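Local coordinates for hypothetical protein PH1789 (Pyrococcus horikoshii, PDB 1WR2) that is of unknown function but belongs to the ATP-grasp family, with two antiparallel sheets flanked by helices, at residues A42-L45 against D46-L49; K82-E85 against E86-K90. One frame throughout, in Å; residues are numbered along the deposited sequence.

Contact 1: residues A42-L45 against D46-L49; sequences AKTL and DEAL
T44 and E47 meet where strand 40-42 gives way to helix 45-55, and hydrogen bonds dominate. T44 is the N-cap: its OG1 accepts from E47 N at 3.1 Å. A chi1 of 66° sets that hydroxyl between the backbone N and the carbonyl carbon, turned to the start of the helix. E47 answers backwards, its extended chain running at about a right angle to T44 and bringing OE1 to within 2.9 Å of K43 N. The bond is nearly straight, but the N-H meets the carboxylate from above, 61° out of its plane. This is close to a capping box, except that the glutamate reaches the residue before the cap; T44 N itself is buried without a partner. The first helical turn is then closed by A48 N to T44 O and L49 N to L45 O.

Apolar contact is modest. A42 CB lies 3.6 Å from A48 CB, and both methyls also rest on V112 of strand 109-114. L45 CD1 approaches L49 CG at 4.2 Å.

A hydroxyl and a carboxylate thus take up two backbone N-H groups at the turn, and the negative charge of E47 beside the helix start would probably suit the helix dipole.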
loop_
_atom_site.group_PDB
_atom_site.type_symbol
_atom_site.label_atom_id
_atom_site.label_comp_id
_atom_site.label_asym_id
_atom_site.label_seq_id
_atom_site.Cartn_x
_atom_site.Cartn_y
_atom_site.Cartn_z
ATOM N N ALA A 42 -14.754 7.735 -3.431
ATOM C CA ALA A 42 -16.138 8.010 -3.799
ATOM C C ALA A 42 -17.097 7.492 -2.725
ATOM O O ALA A 42 -16.948 6.379 -2.239
ATOM C CB ALA A 42 -16.451 7.355 -5.147
ATOM N N LYS A 43 -18.077 8.306 -2.348
ATOM C CA LYS A 43 -19.054 7.893 -1.348
ATOM C C LYS A 43 -20.323 7.410 -2.048
ATOM O O LYS A 43 -21.159 6.751 -1.439
ATOM C CB LYS A 43 -19.395 9.055 -0.408
ATOM C CG LYS A 43 -18.215 9.562 0.421
ATOM C CD LYS A 43 -17.645 8.458 1.299
ATOM C CE LYS A 43 -16.431 8.934 2.105
ATOM N NZ LYS A 43 -16.779 9.973 3.117
ATOM N N THR A 44 -20.464 7.753 -3.327
ATOM C CA THR A 44 -21.632 7.344 -4.120
ATOM C C THR A 44 -21.179 6.968 -5.521
ATOM O O THR A 44 -20.049 7.274 -5.919
ATOM C CB THR A 44 -22.675 8.480 -4.271
ATOM O OG1 THR A 44 -22.111 9.547 -5.041
ATOM C CG2 THR A 44 -23.107 9.013 -2.905
ATOM N N LEU A 45 -22.059 6.308 -6.271
ATOM C CA LEU A 45 -21.734 5.914 -7.634
ATOM C C LEU A 45 -21.563 7.163 -8.499
ATOM O O LEU A 45 -20.693 7.205 -9.371
ATOM C CB LEU A 45 -22.833 5.007 -8.202
ATOM C CG LEU A 45 -22.765 4.642 -9.687
ATOM C CD1 LEU A 45 -21.430 4.022 -10.037
ATOM C CD2 LEU A 45 -23.902 3.675 -9.995
ATOM N N ASP A 46 -22.387 8.182 -8.260
ATOM C CA ASP A 46 -22.264 9.418 -9.026
ATOM C C ASP A 46 -20.875 10.004 -8.806
ATOM O O ASP A 46 -20.209 10.419 -9.753
ATOM C CB ASP A 46 -23.322 10.444 -8.605
ATOM C CG ASP A 46 -24.693 10.136 -9.173
ATOM O OD1 ASP A 46 -24.782 9.834 -10.382
ATOM O OD2 ASP A 46 -25.680 10.205 -8.415
ATOM N N GLU A 47 -20.438 10.028 -7.552
ATOM C CA GLU A 47 -19.118 10.556 -7.229
ATOM C C GLU A 47 -18.024 9.776 -7.952
ATOM O O GLU A 47 -17.090 10.363 -8.498
ATOM C CB GLU A 47 -18.874 10.492 -5.722
ATOM C CG GLU A 47 -19.439 11.674 -4.944
ATOM C CD GLU A 47 -19.153 11.569 -3.461
ATOM O OE1 GLU A 47 -18.069 11.059 -3.098
ATOM O OE2 GLU A 47 -19.999 12.008 -2.656
ATOM N N ALA A 48 -18.145 8.454 -7.955
ATOM C CA ALA A 48 -17.160 7.602 -8.607
ATOM C C ALA A 48 -17.092 7.914 -10.096
ATOM O O ALA A 48 -16.014 7.964 -10.680
ATOM C CB ALA A 48 -17.508 6.135 -8.392
ATOM N N LEU A 49 -18.250 8.122 -10.712
ATOM C CA LEU A 49 -18.292 8.425 -12.134
ATOM C C LEU A 49 -17.531 9.720 -12.426
ATOM O O LEU A 49 -16.818 9.813 -13.428
ATOM C CB LEU A 49 -19.746 8.529 -12.605
ATOM C CG LEU A 49 -20.528 7.215 -12.557
ATOM C CD1 LEU A 49 -21.970 7.463 -12.959
ATOM C CD2 LEU A 49 -19.873 6.188 -13.491
#

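Contact 2: residues K82-E85 against E86-K90; sequences KNEE and ELKKK
N83 and E86 cross at about a right angle, the amide and carboxylate planes turned 41° from each other. From N83, the N-cap residue of helix 84-101, OD1 reaches over to take E86 N at 2.9 Å. The bond is close to straight, with the donor tilted only moderately from the amide carbonyl plane. The side chain of E86 points back along the chain: with CG anti to its own backbone N (chi1 163°) and the rest extended, OE1 comes down on K82 N at 2.9 Å. That N-H arrives from above the carboxylate plane, 48° out of it. OE1 also lies along the inner part of K82, 3.8 Å from its CB, whereas the lysine's bent chain keeps NZ farther off. The other oxygen, OE2, forms a salt bridge with K89 NZ at 3.1 Å, its hydrogen bond weak, so one carboxylate reaches back to the residue before the cap and forward to K89.

This corner opens the helix of a split beta-alpha-beta crossover: strand 77-81 leads in and strand 109-114 follows, with strand 59-64 between them in the sheet. The buried L87 faces inward to I81 and to helix 45-55, while its N bonds N83 O in the carbonyl plane.

Beside helix 45-55, where E84 rests on L49, E84 and K88 cross obliquely, one turn apart. K88 is fully extended, and its CE passes 3.8 Å from E84 CG. The charged ends stay at 3.8 Å, NZ to OE2, a long salt bridge, probably a loose attraction. K88 CG sits nearer the backbone, 3.1 Å from E84 O, the same carbonyl that accepts from K88 N.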
loop_
_atom_site.group_PDB
_atom_site.type_symbol
_atom_site.label_atom_id
_atom_site.label_comp_id
_atom_site.label_asym_id
_atom_site.label_seq_id
_atom_site.Cartn_x
_atom_site.Cartn_y
_atom_site.Cartn_z
ATOM N N LYS A 82 -13.041 0.074 -18.239
ATOM C CA LYS A 82 -12.859 0.959 -19.382
ATOM C C LYS A 82 -13.838 2.104 -19.592
ATOM O O LYS A 82 -13.495 3.091 -20.246
ATOM C CB LYS A 82 -12.780 0.120 -20.659
ATOM C CG LYS A 82 -11.782 -1.026 -20.568
ATOM C CD LYS A 82 -11.445 -1.624 -21.930
ATOM C CE LYS A 82 -12.690 -2.032 -22.711
ATOM N NZ LYS A 82 -13.431 -0.846 -23.242
ATOM N N ASN A 83 -15.044 1.999 -19.050
ATOM C CA ASN A 83 -16.015 3.066 -19.252
ATOM C C ASN A 83 -17.051 3.198 -18.147
ATOM O O ASN A 83 -17.068 2.428 -17.187
ATOM C CB ASN A 83 -16.729 2.861 -20.587
ATOM C CG ASN A 83 -17.422 1.516 -20.669
ATOM O OD1 ASN A 83 -18.303 1.210 -19.859
ATOM N ND2 ASN A 83 -17.023 0.701 -21.645
ATOM N N GLU A 84 -17.934 4.174 -18.321
ATOM C CA GLU A 84 -18.981 4.474 -17.356
ATOM C C GLU A 84 -19.999 3.355 -17.118
ATOM O O GLU A 84 -20.432 3.144 -15.987
ATOM C CB GLU A 84 -19.694 5.759 -17.784
ATOM C CG GLU A 84 -20.751 6.248 -16.815
ATOM C CD GLU A 84 -21.192 7.671 -17.109
ATOM O OE1 GLU A 84 -20.342 8.589 -17.008
ATOM O OE2 GLU A 84 -22.384 7.868 -17.441
ATOM N N GLU A 85 -20.385 2.642 -18.172
ATOM C CA GLU A 85 -21.352 1.553 -18.039
ATOM C C GLU A 85 -20.750 0.422 -17.216
ATOM O O GLU A 85 -21.404 -0.143 -16.340
ATOM C CB GLU A 85 -21.759 1.015 -19.416
ATOM C CG GLU A 85 -22.452 2.029 -20.329
ATOM C CD GLU A 85 -21.552 3.193 -20.721
ATOM O OE1 GLU A 85 -20.425 2.940 -21.195
ATOM O OE2 GLU A 85 -21.975 4.362 -20.562
ATOM N N GLU A 86 -19.499 0.094 -17.509
ATOM C CA GLU A 86 -18.798 -0.962 -16.796
ATOM C C GLU A 86 -18.532 -0.577 -15.336
ATOM O O GLU A 86 -18.543 -1.430 -14.452
ATOM C CB GLU A 86 -17.486 -1.289 -17.517
ATOM C CG GLU A 86 -16.483 -2.069 -16.682
ATOM C CD GLU A 86 -15.446 -2.795 -17.524
ATOM O OE1 GLU A 86 -14.895 -2.182 -18.469
ATOM O OE2 GLU A 86 -15.180 -3.983 -17.226
ATOM N N LEU A 87 -18.297 0.710 -15.088
ATOM C CA LEU A 87 -18.045 1.183 -13.729
ATOM C C LEU A 87 -19.319 1.036 -12.901
ATOM O O LEU A 87 -19.263 0.674 -11.730
ATOM C CB LEU A 87 -17.582 2.654 -13.748
ATOM C CG LEU A 87 -16.994 3.245 -12.457
ATOM C CD1 LEU A 87 -16.140 4.470 -12.780
ATOM C CD2 LEU A 87 -18.109 3.610 -11.505
ATOM N N LYS A 88 -20.469 1.304 -13.519
ATOM C CA LYS A 88 -21.753 1.197 -12.830
ATOM C C LYS A 88 -22.054 -0.240 -12.429
ATOM O O LYS A 88 -22.640 -0.485 -11.374
ATOM C CB LYS A 88 -22.892 1.712 -13.717
ATOM C CG LYS A 88 -22.840 3.200 -14.016
ATOM C CD LYS A 88 -23.986 3.617 -14.937
ATOM C CE LYS A 88 -24.012 5.129 -15.161
ATOM N NZ LYS A 88 -25.072 5.533 -16.136
ATOM N N LYS A 89 -21.653 -1.189 -13.270
ATOM C CA LYS A 89 -21.903 -2.596 -12.986
ATOM C C LYS A 89 -20.890 -3.161 -11.986
ATOM O O LYS A 89 -21.239 -3.979 -11.137
ATOM C CB LYS A 89 -21.901 -3.409 -14.289
ATOM C CG LYS A 89 -20.529 -3.715 -14.887
ATOM C CD LYS A 89 -20.665 -4.174 -16.343
ATOM C CE LYS A 89 -19.508 -5.063 -16.790
ATOM N NZ LYS A 89 -18.174 -4.456 -16.550
ATOM N N LYS A 90 -19.636 -2.725 -12.081
ATOM C CA LYS A 90 -18.610 -3.197 -11.154
ATOM C C LYS A 90 -18.836 -2.598 -9.772
ATOM O O LYS A 90 -18.449 -3.178 -8.759
ATOM C CB LYS A 90 -17.219 -2.842 -11.674
ATOM C CG LYS A 90 -16.825 -3.656 -12.890
ATOM C CD LYS A 90 -16.916 -5.140 -12.577
ATOM C CE LYS A 90 -16.753 -5.989 -13.831
ATOM N NZ LYS A 90 -16.786 -7.440 -13.498
#

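Both contacts are helix starts in the four-stranded sheet domain, and the capping scheme is repeated: an N-cap side chain takes the N-H three residues on, whose glutamate turns back to the residue before the cap. The cap is a threonine hydroxyl in contact 1 and an asparagine amide in contact 2. Contact 1 is partly buried, with A48 of the helix laid on A42 and V112 of the sheet; contact 2 lies at the surface and adds lysine-glutamate pairs. The two helices pack together here: L49 CD2 lies 3.4 Å from E84 CG and L45 CD1 3.7 Å from L87 CD2, joining the leucines of 42-49 to the inner side of 82-90.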